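Local coordinates for Tat-secreted protein Rv2525c (Mycobacterium tuberculosis, PDB 4PMQ), which probably acts as a peptidoglycan hydrolase with glycosidase activity and shows in vitro esterase activity on p-nitrophenyl esters, preferring the butyrate, at residues V63-W76 and P104-Q117. Sequence-based numbering, arbitrary orientation. Where two conformers were deposited one is given.
With GOL (glycerol), chain E.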
ATOM      1  N   VAL A  63      -4.878   7.065  -0.475  1.00  4.21           N
ATOM      2  CA  VAL A  63      -3.543   6.640  -0.067  1.00  5.04           C
ATOM      3  C   VAL A  63      -2.990   5.773  -1.188  1.00  9.88           C
ATOM      4  O   VAL A  63      -3.733   4.948  -1.717  1.00  9.26           O
ATOM      5  CB  VAL A  63      -3.556   5.873   1.285  1.00  8.73           C
ATOM      6  CG1 VAL A  63      -2.155   5.370   1.632  1.00  8.27           C
ATOM      7  CG2 VAL A  63      -4.082   6.770   2.413  1.00  8.63           C
ATOM      8  N   SER A  64      -1.692   5.879  -1.479  1.00  5.59           N
ATOM      9  CA  SER A  64      -1.107   5.077  -2.560  1.00  5.07           C
ATOM     10  C   SER A  64      -0.324   3.867  -2.048  1.00  7.23           C
ATOM     11  O   SER A  64       0.428   3.978  -1.080  1.00  6.32           O
ATOM     12  CB  SER A  64      -0.153   5.921  -3.399  1.00  6.63           C
ATOM     13  OG  SER A  64      -0.822   6.949  -4.106  1.00  5.81           O
ATOM     14  N   CYS A  65      -0.463   2.723  -2.746  1.00  6.29           N
ATOM     15  CA  CYS A  65       0.338   1.558  -2.421  1.00  6.75           C
ATOM     16  C   CYS A  65       0.822   0.926  -3.708  1.00  9.13           C
ATOM     17  O   CYS A  65       0.255   1.161  -4.778  1.00  7.43           O
ATOM     18  CB  CYS A  65      -0.432   0.560  -1.565  1.00  8.32           C
ATOM     19  SG  CYS A  65      -1.826  -0.206  -2.419  1.00 12.45           S
ATOM     20  N   TYR A  66       1.876   0.164  -3.607  1.00  5.39           N
ATOM     21  CA  TYR A  66       2.467  -0.442  -4.791  1.00  4.41           C
ATOM     22  C   TYR A  66       2.617  -1.923  -4.615  1.00  7.36           C
ATOM     23  O   TYR A  66       3.274  -2.343  -3.668  1.00  7.80           O
ATOM     24  CB  TYR A  66       3.861   0.173  -5.055  1.00  5.24           C
ATOM     25  CG  TYR A  66       4.478  -0.305  -6.350  1.00  5.84           C
ATOM     26  CD1 TYR A  66       5.137  -1.538  -6.423  1.00  6.21           C
ATOM     27  CD2 TYR A  66       4.390   0.462  -7.509  1.00  5.95           C
ATOM     28  CE1 TYR A  66       5.660  -2.009  -7.627  1.00  7.06           C
ATOM     29  CE2 TYR A  66       4.898  -0.004  -8.727  1.00  6.90           C
ATOM     30  CZ  TYR A  66       5.527  -1.242  -8.778  1.00  9.98           C
ATOM     31  OH  TYR A  66       6.069  -1.691  -9.952  1.00  7.56           O
ATOM     32  N   GLN A  67       2.109  -2.700  -5.558  1.00  5.35           N
ATOM     33  CA  GLN A  67       2.360  -4.145  -5.609  1.00  5.51           C
ATOM     34  C   GLN A  67       2.212  -4.579  -7.035  1.00  9.70           C
ATOM     35  O   GLN A  67       1.118  -4.481  -7.591  1.00  9.41           O
ATOM     36  CB  GLN A  67       1.446  -4.969  -4.698  1.00  7.13           C
ATOM     37  CG  GLN A  67       1.905  -6.444  -4.689  1.00  9.29           C
ATOM     38  CD  GLN A  67       1.197  -7.361  -3.745  1.00 24.69           C
ATOM     39  OE1 GLN A  67       0.505  -6.942  -2.818  1.00 16.47           O
ATOM     40  NE2 GLN A  67       1.424  -8.655  -3.933  1.00 18.88           N
ATOM     41  N   TYR A  68       3.300  -5.053  -7.617  1.00  7.31           N
ATOM     42  CA  TYR A  68       3.250  -5.520  -8.993  1.00  7.17           C
ATOM     43  C   TYR A  68       3.212  -7.051  -9.011  1.00 10.09           C
ATOM     44  O   TYR A  68       2.235  -7.622  -9.485  1.00  8.84           O
ATOM     45  CB  TYR A  68       4.423  -4.969  -9.824  1.00  8.65           C
ATOM     46  CG  TYR A  68       4.467  -5.548 -11.227  1.00  6.97           C
ATOM     47  CD1 TYR A  68       3.614  -5.079 -12.228  1.00  8.42           C
ATOM     48  CD2 TYR A  68       5.380  -6.544 -11.564  1.00  8.85           C
ATOM     49  CE1 TYR A  68       3.648  -5.618 -13.523  1.00  9.17           C
ATOM     50  CE2 TYR A  68       5.416  -7.095 -12.848  1.00 10.49           C
ATOM     51  CZ  TYR A  68       4.575  -6.606 -13.834  1.00 15.98           C
ATOM     52  OH  TYR A  68       4.648  -7.162 -15.100  1.00 15.08           O
ATOM     53  N   GLY A  69       4.289  -7.695  -8.538  1.00  7.16           N
ATOM     54  CA  GLY A  69       4.386  -9.149  -8.488  1.00  6.93           C
ATOM     55  C   GLY A  69       3.842  -9.753  -7.206  1.00  9.95           C
ATOM     56  O   GLY A  69       3.323  -9.042  -6.335  1.00  8.59           O
ATOM     57  N   LYS A  70       3.957 -11.073  -7.086  1.00  9.15           N
ATOM     58  CA  LYS A  70       3.461 -11.822  -5.925  1.00  9.67           C
ATOM     59  C   LYS A  70       4.126 -13.185  -5.857  1.00 12.50           C
ATOM     60  O   LYS A  70       4.410 -13.759  -6.905  1.00 11.67           O
ATOM     61  CB  LYS A  70       1.930 -12.012  -6.063  1.00 12.67           C
ATOM     62  CG  LYS A  70       1.235 -12.449  -4.763  1.00 23.24           C
ATOM     63  CD  LYS A  70      -0.199 -12.917  -5.051  1.00 36.50           C
ATOM     64  CE  LYS A  70      -1.047 -13.022  -3.807  1.00 48.69           C
ATOM     65  NZ  LYS A  70      -1.445 -11.682  -3.292  1.00 61.25           N
ATOM     66  N   GLY A  71       4.372 -13.675  -4.645  1.00 10.21           N
ATOM     67  CA  GLY A  71       4.940 -15.005  -4.433  1.00 10.08           C
ATOM     68  C   GLY A  71       6.298 -15.143  -5.086  1.00 12.11           C
ATOM     69  O   GLY A  71       7.217 -14.398  -4.744  1.00 11.04           O
ATOM     70  N   SER A  72       6.399 -16.027  -6.101  1.00 12.11           N
ATOM     71  CA  SER A  72       7.637 -16.307  -6.814  1.00 11.13           C
ATOM     72  C   SER A  72       8.147 -15.077  -7.586  1.00 13.55           C
ATOM     73  O   SER A  72       9.311 -15.052  -7.977  1.00 15.81           O
ATOM     74  CB  SER A  72       7.461 -17.505  -7.748  1.00 13.78           C
ATOM     75  OG  SER A  72       6.616 -17.179  -8.841  1.00 18.85           O
ATOM     76  N   THR A  73       7.266 -14.086  -7.840  1.00 10.46           N
ATOM     77  CA  THR A  73       7.611 -12.826  -8.514  1.00  8.90           C
ATOM     78  C   THR A  73       7.421 -11.624  -7.541  1.00 11.02           C
ATOM     79  O   THR A  73       7.309 -10.490  -8.010  1.00  9.91           O
ATOM     80  CB  THR A  73       6.818 -12.642  -9.812  1.00 11.69           C
ATOM     81  OG1 THR A  73       5.432 -12.507  -9.473  1.00 12.41           O
ATOM     82  CG2 THR A  73       7.028 -13.812 -10.808  1.00 13.95           C
ATOM     83  N   ALA A  74       7.451 -11.851  -6.195  1.00  7.40           N
ATOM     84  CA  ALA A  74       7.333 -10.727  -5.253  1.00  7.62           C
ATOM     85  C   ALA A  74       8.337  -9.647  -5.622  1.00  8.71           C
ATOM     86  O   ALA A  74       9.470  -9.972  -6.020  1.00  9.33           O
ATOM     87  CB  ALA A  74       7.559 -11.199  -3.819  1.00  9.01           C
ATOM     88  N   ASP A  75       7.912  -8.369  -5.543  1.00  6.18           N
ATOM     89  CA  ASP A  75       8.738  -7.256  -5.981  1.00  6.37           C
ATOM     90  C   ASP A  75      10.088  -7.188  -5.289  1.00  9.59           C
ATOM     91  O   ASP A  75      11.077  -6.814  -5.930  1.00 10.85           O
ATOM     92  CB  ASP A  75       8.011  -5.916  -5.776  1.00  7.40           C
ATOM     93  CG  ASP A  75       6.678  -5.839  -6.496  1.00  9.27           C
ATOM     94  OD1 ASP A  75       6.577  -6.385  -7.614  1.00  8.94           O
ATOM     95  OD2 ASP A  75       5.760  -5.193  -5.960  1.00 10.17           O
ATOM     96  N   TRP A  76      10.129  -7.514  -3.979  1.00  6.17           N
ATOM     97  CA  TRP A  76      11.366  -7.338  -3.199  1.00  8.11           C
ATOM     98  C   TRP A  76      12.440  -8.427  -3.451  1.00 10.49           C
ATOM     99  O   TRP A  76      13.570  -8.259  -3.003  1.00  9.95           O
ATOM    100  CB  TRP A  76      10.996  -7.310  -1.705  1.00  7.18           C
ATOM    101  CG  TRP A  76      10.234  -8.520  -1.260  1.00  8.81           C
ATOM    102  CD1 TRP A  76       8.874  -8.684  -1.226  1.00 11.03           C
ATOM    103  CD2 TRP A  76      10.802  -9.727  -0.753  1.00  8.58           C
ATOM    104  NE1 TRP A  76       8.567  -9.925  -0.704  1.00 10.75           N
ATOM    105  CE2 TRP A  76       9.734 -10.580  -0.401  1.00 11.83           C
ATOM    106  CE3 TRP A  76      12.120 -10.167  -0.540  1.00 10.09           C
ATOM    107  CZ2 TRP A  76       9.947 -11.829   0.190  1.00 11.10           C
ATOM    108  CZ3 TRP A  76      12.321 -11.395   0.057  1.00 12.10           C
ATOM    109  CH2 TRP A  76      11.245 -12.224   0.378  1.00 12.19           C
ATOM    110  N   PRO A 104       3.211   9.790   0.498  1.00  5.91           N
ATOM    111  CA  PRO A 104       4.078   8.619   0.346  1.00  4.47           C
ATOM    112  C   PRO A 104       3.472   7.579  -0.568  1.00  7.09           C
ATOM    113  O   PRO A 104       2.305   7.697  -0.983  1.00  6.39           O
ATOM    114  CB  PRO A 104       4.146   8.056   1.790  1.00  6.01           C
ATOM    115  CG  PRO A 104       2.774   8.391   2.343  1.00 10.64           C
ATOM    116  CD  PRO A 104       2.468   9.754   1.782  1.00  7.92           C
ATOM    117  N   ILE A 105       4.249   6.515  -0.833  1.00  4.48           N
ATOM    118  CA  ILE A 105       3.748   5.339  -1.527  1.00  4.65           C
ATOM    119  C   ILE A 105       4.128   4.155  -0.660  1.00  7.05           C
ATOM    120  O   ILE A 105       5.305   4.006  -0.251  1.00  5.70           O
ATOM    121  CB  ILE A 105       4.277   5.194  -2.970  1.00  6.43           C
ATOM    122  CG1 ILE A 105       3.919   6.411  -3.855  1.00  7.05           C
ATOM    123  CG2 ILE A 105       3.818   3.854  -3.616  1.00  7.72           C
ATOM    124  CD1 ILE A 105       4.779   6.456  -5.194  1.00  8.40           C
ATOM    125  N   TYR A 106       3.139   3.350  -0.335  1.00  5.40           N
ATOM    126  CA  TYR A 106       3.394   2.153   0.475  1.00  5.05           C
ATOM    127  C   TYR A 106       3.860   0.998  -0.410  1.00  8.00           C
ATOM    128  O   TYR A 106       3.029   0.408  -1.113  1.00  8.25           O
ATOM    129  CB  TYR A 106       2.128   1.739   1.223  1.00  5.20           C
ATOM    130  CG  TYR A 106       1.811   2.605   2.420  1.00  4.79           C
ATOM    131  CD1 TYR A 106       1.111   3.804   2.279  1.00  6.77           C
ATOM    132  CD2 TYR A 106       2.173   2.209   3.707  1.00  5.96           C
ATOM    133  CE1 TYR A 106       0.795   4.593   3.391  1.00  6.30           C
ATOM    134  CE2 TYR A 106       1.803   2.959   4.830  1.00  6.25           C
ATOM    135  CZ  TYR A 106       1.139   4.161   4.667  1.00  6.72           C
ATOM    136  OH  TYR A 106       0.765   4.876   5.798  1.00  6.26           O
ATOM    137  N   ALA A 107       5.176   0.705  -0.404  1.00  6.05           N
ATOM    138  CA  ALA A 107       5.780  -0.435  -1.121  1.00  6.37           C
ATOM    139  C   ALA A 107       5.342  -1.734  -0.425  1.00  8.69           C
ATOM    140  O   ALA A 107       5.424  -1.829   0.815  1.00  8.54           O
ATOM    141  CB  ALA A 107       7.290  -0.301  -1.133  1.00  7.92           C
ATOM    142  N   SER A 108       4.896  -2.749  -1.203  1.00  7.27           N
ATOM    143  CA  SER A 108       4.393  -3.969  -0.577  0.50  7.20           C
ATOM    144  C   SER A 108       5.407  -5.090  -0.379  1.00  9.10           C
ATOM    145  O   SER A 108       6.171  -5.462  -1.292  1.00  8.53           O
ATOM    146  CB  SER A 108       3.220  -4.522  -1.370  0.50  8.90           C
ATOM    147  OG  SER A 108       2.225  -3.517  -1.401  0.50 10.32           O
ATOM    148  N   ILE A 109       5.361  -5.654   0.841  1.00  5.94           N
ATOM    149  CA  ILE A 109       6.098  -6.830   1.276  1.00  6.48           C
ATOM    150  C   ILE A 109       4.954  -7.811   1.602  1.00  8.69           C
ATOM    151  O   ILE A 109       4.616  -7.982   2.773  1.00  8.32           O
ATOM    152  CB  ILE A 109       7.111  -6.626   2.432  1.00  8.59           C
ATOM    153  CG1 ILE A 109       8.103  -5.430   2.198  1.00  8.49           C
ATOM    154  CG2 ILE A 109       7.861  -7.955   2.708  1.00  8.67           C
ATOM    155  CD1 ILE A 109       8.904  -5.440   0.916  1.00  8.57           C
ATOM    156  N   ASP A 110       4.301  -8.376   0.540  1.00  7.36           N
ATOM    157  CA  ASP A 110       3.140  -9.253   0.642  1.00  6.42           C
ATOM    158  C   ASP A 110       3.602 -10.687   0.929  1.00 10.37           C
ATOM    159  O   ASP A 110       3.336 -11.625   0.179  1.00 11.90           O
ATOM    160  CB  ASP A 110       2.343  -9.142  -0.689  1.00  8.22           C
ATOM    161  CG  ASP A 110       1.039  -9.911  -0.687  1.00 20.60           C
ATOM    162  OD1 ASP A 110       0.446 -10.079   0.414  1.00 20.78           O
ATOM    163  OD2 ASP A 110       0.638 -10.392  -1.769  1.00 21.45           O
ATOM    164  N   ASP A 111       4.363 -10.826   2.017  1.00  8.08           N
ATOM    165  CA  ASP A 111       5.029 -12.052   2.439  1.00  8.23           C
ATOM    166  C   ASP A 111       5.279 -12.038   3.939  1.00 10.05           C
ATOM    167  O   ASP A 111       5.120 -10.996   4.608  1.00  8.98           O
ATOM    168  CB  ASP A 111       6.394 -12.137   1.694  1.00 10.32           C
ATOM    169  CG  ASP A 111       6.274 -12.696   0.290  1.00 17.21           C
ATOM    170  OD1 ASP A 111       5.900 -13.882   0.154  1.00 17.83           O
ATOM    171  OD2 ASP A 111       6.521 -11.938  -0.670  1.00 20.15           O
ATOM    172  N   ASN A 112       5.734 -13.184   4.446  1.00  8.30           N
ATOM    173  CA  ASN A 112       6.098 -13.402   5.844  1.00  7.85           C
ATOM    174  C   ASN A 112       7.574 -13.814   5.827  1.00 10.80           C
ATOM    175  O   ASN A 112       7.901 -15.015   5.896  1.00 10.95           O
ATOM    176  CB  ASN A 112       5.181 -14.475   6.480  1.00  9.59           C
ATOM    177  CG  ASN A 112       5.556 -14.729   7.919  1.00 16.16           C
ATOM    178  OD1 ASN A 112       6.229 -13.891   8.534  1.00  9.10           O
ATOM    179  ND2 ASN A 112       5.145 -15.891   8.469  1.00 11.31           N
ATOM    180  N   PRO A 113       8.477 -12.828   5.646  1.00  8.40           N
ATOM    181  CA  PRO A 113       9.888 -13.171   5.423  1.00  7.92           C
ATOM    182  C   PRO A 113      10.673 -13.516   6.674  1.00 10.98           C
ATOM    183  O   PRO A 113      10.370 -13.023   7.770  1.00  9.77           O
ATOM    184  CB  PRO A 113      10.458 -11.872   4.815  1.00  9.01           C
ATOM    185  CG  PRO A 113       9.645 -10.794   5.472  1.00 11.13           C
ATOM    186  CD  PRO A 113       8.257 -11.366   5.528  1.00  8.02           C
ATOM    187  N   SER A 114      11.763 -14.279   6.466  1.00  7.52           N
ATOM    188  CA  SER A 114      12.760 -14.544   7.492  1.00  7.50           C
ATOM    189  C   SER A 114      13.657 -13.318   7.646  1.00 10.27           C
ATOM    190  O   SER A 114      13.744 -12.487   6.714  1.00  8.79           O
ATOM    191  CB  SER A 114      13.626 -15.723   7.083  1.00  9.04           C
ATOM    192  OG  SER A 114      14.342 -15.343   5.907  1.00 11.15           O
ATOM    193  N   TYR A 115      14.444 -13.274   8.756  1.00  9.31           N
ATOM    194  CA  TYR A 115      15.405 -12.191   8.948  1.00  9.22           C
ATOM    195  C   TYR A 115      16.455 -12.210   7.797  1.00 10.11           C
ATOM    196  O   TYR A 115      16.873 -11.150   7.316  1.00  9.82           O
ATOM    197  CB  TYR A 115      16.077 -12.320  10.324  1.00 10.84           C
ATOM    198  CG  TYR A 115      17.033 -11.188  10.595  1.00 14.84           C
ATOM    199  CD1 TYR A 115      16.564  -9.917  10.910  1.00 16.94           C
ATOM    200  CD2 TYR A 115      18.409 -11.397  10.591  1.00 16.89           C
ATOM    201  CE1 TYR A 115      17.444  -8.855  11.118  1.00 20.69           C
ATOM    202  CE2 TYR A 115      19.300 -10.358  10.853  1.00 18.55           C
ATOM    203  CZ  TYR A 115      18.814  -9.086  11.112  1.00 31.81           C
ATOM    204  OH  TYR A 115      19.685  -8.052  11.363  1.00 37.15           O
ATOM    205  N   GLU A 116      16.823 -13.416   7.320  1.00  8.33           N
ATOM    206  CA  GLU A 116      17.764 -13.527   6.205  1.00  6.97           C
ATOM    207  C   GLU A 116      17.203 -12.844   4.943  1.00 10.37           C
ATOM    208  O   GLU A 116      17.948 -12.137   4.252  1.00  9.49           O
ATOM    209  CB  GLU A 116      18.058 -15.023   5.944  1.00  8.39           C
ATOM    210  CG  GLU A 116      18.969 -15.310   4.773  1.00  9.77           C
ATOM    211  CD  GLU A 116      18.246 -15.374   3.439  1.00 20.77           C
ATOM    212  OE1 GLU A 116      17.114 -15.910   3.407  1.00 21.54           O
ATOM    213  OE2 GLU A 116      18.813 -14.916   2.420  1.00 12.86           O
ATOM    214  N   GLN A 117      15.902 -13.050   4.640  1.00  7.68           N
ATOM    215  CA  GLN A 117      15.281 -12.437   3.448  1.00  6.37           C
ATOM    216  C   GLN A 117      15.207 -10.936   3.621  1.00  7.98           C
ATOM    217  O   GLN A 117      15.493 -10.193   2.695  1.00  7.64           O
ATOM    218  CB  GLN A 117      13.893 -13.037   3.197  1.00  8.05           C
ATOM    219  CG  GLN A 117      14.023 -14.469   2.667  1.00  8.65           C
ATOM    220  CD  GLN A 117      12.679 -15.159   2.634  1.00 16.60           C
ATOM    221  OE1 GLN A 117      11.819 -14.958   3.507  1.00 11.45           O
ATOM    222  NE2 GLN A 117      12.480 -15.975   1.617  1.00 15.04           N
TER
HETATM  223  C1  GOL E 304      -3.214  -5.133   0.047  1.00 24.28           C
HETATM  224  O1  GOL E 304      -3.706  -6.419   0.385  1.00 21.06           O
HETATM  225  C2  GOL E 304      -1.859  -5.258  -0.606  1.00 27.07           C
HETATM  226  O2  GOL E 304      -1.985  -5.969  -1.844  1.00 22.33           O
HETATM  227  C3  GOL E 304      -1.313  -3.867  -0.832  1.00 30.46           C
HETATM  228  O3  GOL E 304      -0.351  -3.841  -1.873  1.00 33.09           O
HETATM  229  O   HOH W   1      -0.345   8.171  -0.437  1.00  6.31           O
HETATM  230  O   HOH W   2       4.439 -11.729  -2.437  1.00 13.60           O
HETATM  231  O   HOH W   3       7.847 -14.322  -2.106  1.00 19.22           O
HETATM  232  O   HOH W   4       6.417  -3.855  -3.556  1.00  6.94           O
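The indole of Trp76 meets Ile109 over one face, where methyl CG2 sits 4.3 Å from the centroid of the five-membered ring in a CH-pi contact. At the ring edge lies the carboxylate of Asp111, turned nearly perpendicular to the indole (84°), with Ser108 O also at the edge, near CD1; Asp111 OD2 accepts the indole N-H, NE1 to OD2 2.9 Å, on the anti side and somewhat out of the carboxylate plane. Water 2 donates to the same oxygen and accepts from Gly71 N, tying the 70-74 turn to this carboxylate. The Gln117 CB lies obliquely near CZ3, and Ile122 and Tyr125 of helix 115-133 also touch the indole.

Along the strands, the Tyr106 ring has Ser64 O at its edge, in plane, while Val63 CG1 approaches CE1 obliquely at 3.5 Å. The strands run parallel: Tyr106 N bonds to Ser64 O, and Tyr66 N to Tyr106 O. Tyr66 O then accepts from Ser108 N and, in one of the two conformers of Ser108, from OG above the carbonyl plane at 2.8 Å.

Beyond the strand ends, Gln67 runs out extended, CG anti to the backbone N (chi1 -173°), and crosses Asp110 at about a right angle. Its NE2 divides its hydrogens between Gly69 O and Asp110 OD2 (2.9 Å from NE2), which fixes the amide's flip and leaves OE1 for glycerol O2. Lys70 NZ closes a salt bridge on the syn lone pair of that Asp110 oxygen, 2.9 Å away. In that same conformer Ser108 OG also holds glycerol O3, and tartrate lies beside Lys70.

Adjacent parallel strands of a beta-alpha-beta unit, joined through helix 79-96, thus send their C-terminal loops round a pocket that here holds glycerol and tartrate, probably from the crystallisation liquor, consistent with the active-site position at the C-terminal strand ends of TIM-barrel glycoside hydrolases.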